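Local coordinates for ancylostoma secreted protein 1 (Necator americanus, PDB 3NT8) that is a secreted two-CAP-domain protein of the CRISP family, probably associated with the transition of infective hookworm larvae to parasitism, at residues R50-G54 and L63-M69. Sequence-based numbering, arbitrary orientation.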
loop_
_atom_site.group_PDB
_atom_site.type_symbol
_atom_site.label_atom_id
_atom_site.label_comp_id
_atom_site.label_asym_id
_atom_site.label_seq_id
_atom_site.Cartn_x
_atom_site.Cartn_y
_atom_site.Cartn_z
ATOM N N ARG A 50 9.904 19.235 -4.130
ATOM C CA ARG A 50 9.199 20.014 -5.112
ATOM C C ARG A 50 7.752 19.634 -5.252
ATOM O O ARG A 50 6.920 20.522 -5.400
ATOM C CB ARG A 50 9.886 20.040 -6.472
ATOM C CG ARG A 50 11.191 20.811 -6.505
ATOM C CD ARG A 50 11.690 20.946 -7.901
ATOM N NE ARG A 50 10.824 21.739 -8.800
ATOM C CZ ARG A 50 10.747 23.093 -8.892
ATOM N NH1 ARG A 50 11.434 23.910 -8.087
ATOM N NH2 ARG A 50 9.935 23.665 -9.809
ATOM N N VAL A 51 7.432 18.352 -5.222
ATOM C CA VAL A 51 6.063 17.900 -5.343
ATOM C C VAL A 51 5.288 18.270 -4.117
ATOM O O VAL A 51 4.186 18.877 -4.209
ATOM C CB VAL A 51 5.975 16.365 -5.561
ATOM C CG1 VAL A 51 4.483 15.900 -5.587
ATOM C CG2 VAL A 51 6.672 15.968 -6.846
ATOM N N ALA A 52 5.839 17.885 -2.967
ATOM C CA ALA A 52 5.275 18.199 -1.670
ATOM C C ALA A 52 4.870 19.653 -1.548
ATOM O O ALA A 52 3.774 19.911 -1.072
ATOM C CB ALA A 52 6.202 17.828 -0.595
ATOM N N LYS A 53 5.769 20.564 -1.965
ATOM C CA LYS A 53 5.591 22.043 -1.941
ATOM C C LYS A 53 4.633 22.589 -3.024
ATOM O O LYS A 53 4.220 23.752 -2.952
ATOM C CB LYS A 53 6.940 22.741 -2.062
ATOM C CG LYS A 53 7.774 22.622 -0.818
ATOM C CD LYS A 53 8.784 23.747 -0.669
ATOM C CE LYS A 53 9.406 23.769 0.768
ATOM N NZ LYS A 53 10.768 24.418 0.732
ATOM N N GLY A 54 4.199 21.717 -3.943
ATOM C CA GLY A 54 3.294 22.093 -5.023
ATOM C C GLY A 54 3.999 22.870 -6.119
ATOM O O GLY A 54 3.364 23.668 -6.783
ATOM N N LEU A 63 1.655 19.909 -10.358
ATOM C CA LEU A 63 1.217 18.773 -9.566
ATOM C C LEU A 63 0.669 19.206 -8.252
ATOM O O LEU A 63 1.185 20.161 -7.649
ATOM C CB LEU A 63 2.382 17.812 -9.310
ATOM C CG LEU A 63 2.905 17.103 -10.558
ATOM C CD1 LEU A 63 4.203 16.342 -10.279
ATOM C CD2 LEU A 63 1.847 16.162 -11.124
ATOM N N ASN A 64 -0.312 18.458 -7.739
ATOM C CA ASN A 64 -0.796 18.715 -6.393
ATOM C C ASN A 64 0.290 18.627 -5.315
ATOM O O ASN A 64 1.111 17.727 -5.368
ATOM C CB ASN A 64 -1.911 17.717 -6.018
ATOM C CG ASN A 64 -3.159 17.928 -6.806
ATOM O OD1 ASN A 64 -3.600 19.073 -6.941
ATOM N ND2 ASN A 64 -3.740 16.816 -7.374
ATOM N N PRO A 65 0.258 19.528 -4.301
ATOM C CA PRO A 65 1.125 19.419 -3.107
ATOM C C PRO A 65 0.856 18.145 -2.312
ATOM O O PRO A 65 -0.232 17.579 -2.421
ATOM C CB PRO A 65 0.686 20.606 -2.252
ATOM C CG PRO A 65 -0.720 20.913 -2.705
ATOM C CD PRO A 65 -0.588 20.735 -4.212
ATOM N N ALA A 66 1.823 17.748 -1.476
ATOM C CA ALA A 66 1.754 16.483 -0.801
ATOM C C ALA A 66 1.894 16.569 0.708
ATOM O O ALA A 66 2.866 17.143 1.221
ATOM C CB ALA A 66 2.810 15.532 -1.353
ATOM N N LYS A 67 0.986 15.902 1.422
ATOM C CA LYS A 67 1.196 15.664 2.831
ATOM C C LYS A 67 1.833 14.290 2.968
ATOM O O LYS A 67 1.757 13.456 2.028
ATOM C CB LYS A 67 -0.121 15.752 3.595
ATOM C CG LYS A 67 -1.237 14.822 3.123
ATOM C CD LYS A 67 -2.470 14.969 4.059
ATOM C CE LYS A 67 -3.599 14.007 3.687
ATOM N NZ LYS A 67 -4.962 14.387 4.285
ATOM N N ASN A 68 2.455 14.033 4.123
ATOM C CA ASN A 68 3.126 12.723 4.357
ATOM C C ASN A 68 4.133 12.324 3.237
ATOM O O ASN A 68 4.278 11.169 2.894
ATOM C CB ASN A 68 2.061 11.609 4.532
ATOM C CG ASN A 68 1.093 11.877 5.676
ATOM O OD1 ASN A 68 1.448 12.501 6.673
ATOM N ND2 ASN A 68 -0.104 11.356 5.564
ATOM N N MET A 69 4.809 13.286 2.619
ATOM C CA MET A 69 5.841 12.940 1.637
ATOM C C MET A 69 7.126 12.707 2.359
ATOM O O MET A 69 7.709 13.653 2.916
ATOM C CB MET A 69 6.030 14.036 0.603
ATOM C CG MET A 69 7.119 13.742 -0.425
ATOM S SD MET A 69 6.766 12.383 -1.566
ATOM C CE MET A 69 5.422 12.977 -2.595
HETATM O O HOH W 1 3.916 19.915 -7.178
#
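A52 and A66 meet where the first CAP domain closes the C-terminal end of helix 34-52 with a Schellman motif and lays the extended residues 63-67 across it. The tight part is backbone-led. A66 N donates to A52 O at 2.9 Å in a nearly straight bond (164° at the hydrogen), so A52 O, at the end of the helix, takes its N-H from the crossing chain. Alanine suits both positions: the CB of A66 settles 3.6 Å from A52 CA, and the two backbones approach closely because neither residue brings more than a methyl. P65 has no N-H to give, yet its CA-H points almost straight at V51 O, with CA and O 3.3 Å apart. That oxygen also accepts G54 N within the motif, where glycine readily adopts the positive phi of the turn.

Larger apolar groups pack more loosely on the buried side. V51 CG2 lies 4.2 Å from L63 CD1, while V51 CG1, anti to the backbone N (chi1 176°), faces M69 CE. The flexible M69 chain starts with its CB 4.0 Å from A52 CB and bends at chi2 and chi3, bringing that methyl back to V51 CG1; V153 of helix 147-153 touches both V51 and M69. W189 also packs on V51 and A66.

Toward solvent, K53 turns away from the crossing chain, and its long side chain carries NZ to a salt bridge with D211.

At the L63 end no direct hydrogen bond joins the two backbones; a water bridges them, donating to V51 O at 3.2 Å and to L63 O at 2.8 Å.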